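Local coordinates for protein putative branched-chain amino acid aminotransferase IlvE (Streptococcus mutans, PDB 4DQN) that probably transfers the amino group of isoleucine, leucine or valine to 2-oxoglutarate with the help of pyridoxal 5'-phosphate, as a class-IV aminotransferase, at residues 241-246 and 268-273; 227-232 and 248-253. One frame throughout, in Å; residues are numbered along the deposited sequence.

Contact 1 (241-246 and 268-273)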
loop_
_atom_site.group_PDB
_atom_site.type_symbol
_atom_site.label_atom_id
_atom_site.label_comp_id
_atom_site.label_asym_id
_atom_site.label_seq_id
_atom_site.Cartn_x
_atom_site.Cartn_y
_atom_site.Cartn_z
ATOM N N THR A 241 20.044 1.317 18.182
ATOM C CA THR A 241 19.194 1.229 16.991
ATOM C C THR A 241 17.884 1.941 17.298
ATOM O O THR A 241 17.415 1.891 18.434
ATOM C CB THR A 241 18.952 -0.253 16.584
ATOM O OG1 THR A 241 18.246 -0.331 15.334
ATOM C CG2 THR A 241 18.166 -0.983 17.651
ATOM N N PRO A 242 17.303 2.631 16.299
ATOM C CA PRO A 242 16.050 3.365 16.507
ATOM C C PRO A 242 14.886 2.489 16.960
ATOM O O PRO A 242 14.708 1.350 16.510
ATOM C CB PRO A 242 15.748 3.936 15.113
ATOM C CG PRO A 242 17.098 4.093 14.491
ATOM C CD PRO A 242 17.873 2.890 14.965
ATOM N N LEU A 243 14.088 3.038 17.867
ATOM C CA LEU A 243 12.838 2.413 18.250
ATOM C C LEU A 243 11.667 3.358 17.994
ATOM O O LEU A 243 11.543 4.410 18.628
ATOM C CB LEU A 243 12.872 2.029 19.725
ATOM C CG LEU A 243 11.566 1.482 20.306
ATOM C CD1 LEU A 243 10.960 0.376 19.420
ATOM C CD2 LEU A 243 11.838 0.977 21.708
ATOM N N SER A 244 10.802 2.975 17.066
ATOM C CA SER A 244 9.576 3.721 16.822
ATOM C C SER A 244 8.491 2.731 16.459
ATOM O O SER A 244 8.788 1.652 15.952
ATOM C CB SER A 244 9.772 4.736 15.692
ATOM O OG SER A 244 8.586 4.883 14.918
ATOM N N PRO A 245 7.227 3.093 16.725
ATOM C CA PRO A 245 6.083 2.259 16.342
ATOM C C PRO A 245 5.783 2.376 14.849
ATOM O O PRO A 245 4.794 1.808 14.374
ATOM C CB PRO A 245 4.931 2.882 17.133
ATOM C CG PRO A 245 5.317 4.328 17.273
ATOM C CD PRO A 245 6.810 4.315 17.444
ATOM N N SER A 246 6.623 3.129 14.138
ATOM C CA SER A 246 6.447 3.396 12.712
ATOM C C SER A 246 7.529 2.646 11.925
ATOM O O SER A 246 7.578 2.685 10.691
ATOM C CB SER A 246 6.529 4.913 12.458
ATOM O OG SER A 246 6.470 5.218 11.074
ATOM N N ALA A 268 23.471 -2.894 24.427
ATOM C CA ALA A 268 22.742 -2.971 23.165
ATOM C C ALA A 268 21.305 -2.562 23.402
ATOM O O ALA A 268 20.538 -3.306 24.027
ATOM C CB ALA A 268 22.798 -4.400 22.609
ATOM N N ILE A 269 20.928 -1.389 22.892
ATOM C CA ILE A 269 19.595 -0.863 23.164
ATOM C C ILE A 269 18.864 -0.295 21.955
ATOM O O ILE A 269 19.477 0.169 20.985
ATOM C CB ILE A 269 19.620 0.237 24.254
ATOM C CG1 ILE A 269 20.412 1.454 23.771
ATOM C CG2 ILE A 269 20.168 -0.318 25.580
ATOM C CD1 ILE A 269 19.778 2.784 24.192
ATOM N N GLU A 270 17.539 -0.351 22.035
ATOM C CA GLU A 270 16.681 0.338 21.098
ATOM C C GLU A 270 16.356 1.677 21.750
ATOM O O GLU A 270 15.690 1.724 22.791
ATOM C CB GLU A 270 15.394 -0.460 20.858
ATOM C CG GLU A 270 15.601 -1.915 20.408
ATOM C CD GLU A 270 14.292 -2.610 20.082
ATOM O OE1 GLU A 270 13.478 -2.031 19.335
ATOM O OE2 GLU A 270 14.070 -3.735 20.575
ATOM N N GLY A 271 16.843 2.762 21.155
ATOM C CA GLY A 271 16.582 4.093 21.676
ATOM C C GLY A 271 16.428 5.078 20.540
ATOM O O GLY A 271 16.607 4.715 19.374
ATOM N N ASP A 272 16.100 6.326 20.835
ATOM C CA ASP A 272 16.011 7.255 19.723
ATOM C C ASP A 272 17.398 7.734 19.280
ATOM O O ASP A 272 18.360 7.742 20.063
ATOM C CB ASP A 272 14.998 8.385 19.957
ATOM C CG ASP A 272 15.259 9.154 21.217
ATOM O OD1 ASP A 272 16.447 9.347 21.559
ATOM O OD2 ASP A 272 14.270 9.572 21.861
ATOM N N VAL A 273 17.497 8.055 17.997
ATOM C CA VAL A 273 18.743 8.478 17.381
ATOM C C VAL A 273 18.440 9.809 16.709
ATOM O O VAL A 273 17.705 9.849 15.725
ATOM C CB VAL A 273 19.212 7.455 16.319
ATOM C CG1 VAL A 273 20.445 7.965 15.569
ATOM C CG2 VAL A 273 19.493 6.092 16.961
#

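Contact 2 (227-232 and 248-253)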
loop_
_atom_site.group_PDB
_atom_site.type_symbol
_atom_site.label_atom_id
_atom_site.label_comp_id
_atom_site.label_asym_id
_atom_site.label_seq_id
_atom_site.Cartn_x
_atom_site.Cartn_y
_atom_site.Cartn_z
ATOM N N SER A 227 14.390 -0.001 3.422
ATOM C CA SER A 227 13.570 -0.989 4.120
ATOM C C SER A 227 14.345 -1.678 5.246
ATOM O O SER A 227 13.807 -2.567 5.919
ATOM C CB SER A 227 13.030 -2.031 3.136
ATOM O OG SER A 227 14.078 -2.821 2.601
ATOM N N ALA A 228 15.598 -1.258 5.452
ATOM C CA ALA A 228 16.479 -1.845 6.475
ATOM C C ALA A 228 16.572 -0.970 7.725
ATOM O O ALA A 228 16.270 0.225 7.670
ATOM C CB ALA A 228 17.873 -2.080 5.898
ATOM N N ASN A 229 16.996 -1.560 8.842
ATOM C CA ASN A 229 17.136 -0.812 10.103
ATOM C C ASN A 229 18.481 -0.092 10.181
ATOM O O ASN A 229 19.448 -0.536 9.573
ATOM C CB ASN A 229 17.001 -1.743 11.313
ATOM C CG ASN A 229 15.562 -2.161 11.588
ATOM O OD1 ASN A 229 15.307 -3.012 12.435
ATOM N ND2 ASN A 229 14.622 -1.578 10.865
ATOM N N PHE A 230 18.531 1.018 10.919
ATOM C CA PHE A 230 19.767 1.752 11.176
ATOM C C PHE A 230 20.342 1.259 12.504
ATOM O O PHE A 230 19.588 0.898 13.420
ATOM C CB PHE A 230 19.477 3.266 11.261
ATOM C CG PHE A 230 20.690 4.120 11.611
ATOM C CD1 PHE A 230 21.026 4.387 12.945
ATOM C CD2 PHE A 230 21.482 4.663 10.608
ATOM C CE1 PHE A 230 22.139 5.173 13.262
ATOM C CE2 PHE A 230 22.595 5.453 10.915
ATOM C CZ PHE A 230 22.921 5.713 12.238
ATOM N N PHE A 231 21.668 1.219 12.604
ATOM C CA PHE A 231 22.324 1.009 13.896
ATOM C C PHE A 231 23.563 1.896 13.965
ATOM O O PHE A 231 24.211 2.157 12.953
ATOM C CB PHE A 231 22.674 -0.477 14.160
ATOM C CG PHE A 231 23.823 -1.007 13.321
ATOM C CD1 PHE A 231 23.579 -1.639 12.104
ATOM C CD2 PHE A 231 25.140 -0.874 13.749
ATOM C CE1 PHE A 231 24.626 -2.123 11.329
ATOM C CE2 PHE A 231 26.194 -1.344 12.975
ATOM C CZ PHE A 231 25.937 -1.971 11.765
ATOM N N GLY A 232 23.880 2.381 15.160
ATOM C CA GLY A 232 25.106 3.131 15.339
ATOM C C GLY A 232 25.941 2.543 16.459
ATOM O O GLY A 232 25.406 1.937 17.393
ATOM N N LEU A 248 9.668 -0.860 10.851
ATOM C CA LEU A 248 9.637 -2.313 10.706
ATOM C C LEU A 248 10.773 -2.937 11.511
ATOM O O LEU A 248 11.942 -2.676 11.240
ATOM C CB LEU A 248 9.798 -2.723 9.242
ATOM C CG LEU A 248 9.917 -4.243 9.068
ATOM C CD1 LEU A 248 8.585 -4.816 8.641
ATOM C CD2 LEU A 248 11.017 -4.625 8.086
ATOM N N PRO A 249 10.436 -3.781 12.496
ATOM C CA PRO A 249 11.481 -4.425 13.300
ATOM C C PRO A 249 12.121 -5.610 12.561
ATOM O O PRO A 249 11.472 -6.650 12.403
ATOM C CB PRO A 249 10.717 -4.912 14.538
ATOM C CG PRO A 249 9.257 -5.009 14.110
ATOM C CD PRO A 249 9.102 -4.349 12.755
ATOM N N SER A 250 13.368 -5.460 12.112
ATOM C CA SER A 250 14.015 -6.531 11.345
ATOM C C SER A 250 14.554 -7.651 12.242
ATOM O O SER A 250 14.957 -7.414 13.390
ATOM C CB SER A 250 15.100 -5.985 10.401
ATOM O OG SER A 250 16.366 -5.872 11.027
ATOM N N VAL A 251 14.522 -8.876 11.731
ATOM C CA VAL A 251 15.075 -10.024 12.455
ATOM C C VAL A 251 16.580 -9.813 12.638
ATOM O O VAL A 251 17.165 -10.160 13.669
ATOM C CB VAL A 251 14.798 -11.328 11.689
ATOM C CG1 VAL A 251 15.266 -12.536 12.487
ATOM C CG2 VAL A 251 13.311 -11.457 11.396
ATOM N N THR A 252 17.198 -9.211 11.631
ATOM C CA THR A 252 18.629 -8.931 11.673
ATOM C C THR A 252 18.975 -7.979 12.823
ATOM O O THR A 252 19.949 -8.203 13.546
ATOM C CB THR A 252 19.109 -8.367 10.323
ATOM O OG1 THR A 252 18.632 -9.220 9.273
ATOM C CG2 THR A 252 20.634 -8.334 10.256
ATOM N N LYS A 253 18.158 -6.945 13.018
ATOM C CA LYS A 253 18.375 -6.004 14.121
ATOM C C LYS A 253 18.305 -6.664 15.492
ATOM O O LYS A 253 19.161 -6.422 16.348
ATOM C CB LYS A 253 17.370 -4.847 14.070
ATOM C CG LYS A 253 17.270 -4.133 15.413
ATOM C CD LYS A 253 16.244 -3.019 15.428
ATOM C CE LYS A 253 14.835 -3.528 15.657
ATOM N NZ LYS A 253 13.883 -2.369 15.638
#

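Contact 1 (241-246 and 268-273)
Thr241 and Glu270 stand side by side on one face of the sheet, where strands 238-241 and 267-270 run parallel as the two strands of a beta-alpha-beta connection through helix 251-262, and their side chains point the same way. The methyl CG2 of Thr241 lies 3.9 Å from CG of Glu270, while OG1, turned anti to the backbone N (chi1 -174°), hydrogen-bonds to Phe230 O on strand 228-234. Beyond CG the glutamate is extended and crosses Leu243 at a slant: CB of Leu243 rests 3.7 Å from CB of Glu270, and CD1 of Leu243 comes within 3.5 Å of OE1 of Glu270. Against strands 222-225 and 228-234, the ring of Pro242 presents CG to the methyl CG2 of Val273 at 4.0 Å, a purely apolar touch that Ile222 and Phe230 help to enclose. The backbones carry the polar part. Thr241 N donates to Ile269 O (3.1 Å), and Gly271 N returns a bond to Thr241 O (2.9 Å); Leu243 N reaches Gly271 O only weakly. Two backbone bonds thus grip Thr241, so the pairing is firm at the strand ends and fades into the loop, with side chains adding mainly apolar cover and a partly exposed carboxylate whose long, weak ion pair is with Lys253.

Contact 2 (227-232 and 248-253)
The carboxamide of Asn229 is held at both ends by the backbone that leads into helix 251-262. Its ND2 donates to Leu248 O at 2.9 Å; the bond is nearly straight (168°), and the acceptor lies close to the amide plane. On the other branch, OD1 of Asn229 accepts from Ser250 N at 3.1 Å, with the donor above the carbonyl plane, and OG of Ser250 adds a weak bond to the same oxygen. Gripped through both its N-H and its carbonyl, the amide has its rotation fixed, with the nitrogen toward Leu248 and the oxygen toward the start of the helix. With CG set anti to its own carbonyl carbon (chi1 -75°), Asn229 projects from the strand straight at that turn.

Ser250 is the N-cap: its OG accepts from Lys253 N at 2.9 Å, so the residue that meets Asn229 also closes the first turn of the helix. The oxygen of Asn229 therefore sits beside a helix N-terminus, which may favour its partial negative charge. Lys253 crosses the asparagine at about a right angle, and the bend at chi3 (82°) folds its aliphatic chain round OD1 of Asn229, its CD approaching to 3.1 Å. Farther out, CD2 of Leu248 makes a loose contact with Ser227 O at 4.1 Å.

Cys287 of strand 281-288 lies against Asn229 and Lys253 and also pairs with the asparagine through the backbone. Leu248 meets Arg85 of helix 79-92 and Lys188, the predicted attachment point of pyridoxal phosphate, which is not attached here, while Pro249 O accepts from Arg85. The contact thus fastens the beginning of helix 251-262 to strand 228-234 within the mixed sheet, beside helix 79-92.

Contacts 1 and 2 have centres about 10 Å apart and alternate along the chain: strand 228-234, the loop after strand 238-241, the start of helix 251-262 and then strand 267-270. Several side chains join them directly. CD of Pro242 packs 3.0 Å from Phe230 O, the carbonyl that Thr241 also uses at 2.6 Å from its OG1, and CD of Lys253 packs 3.4 Å from OG1 of Thr241. The same lysine brings NZ to 3.7 Å from OE1 of Glu270, a distance at which any charge attraction is weak. Contact 2 is nearer the presumed active site, the side chain of Leu248 being about 4 Å from that of Lys188; contact 1 lies away from it, toward the sheet's periphery.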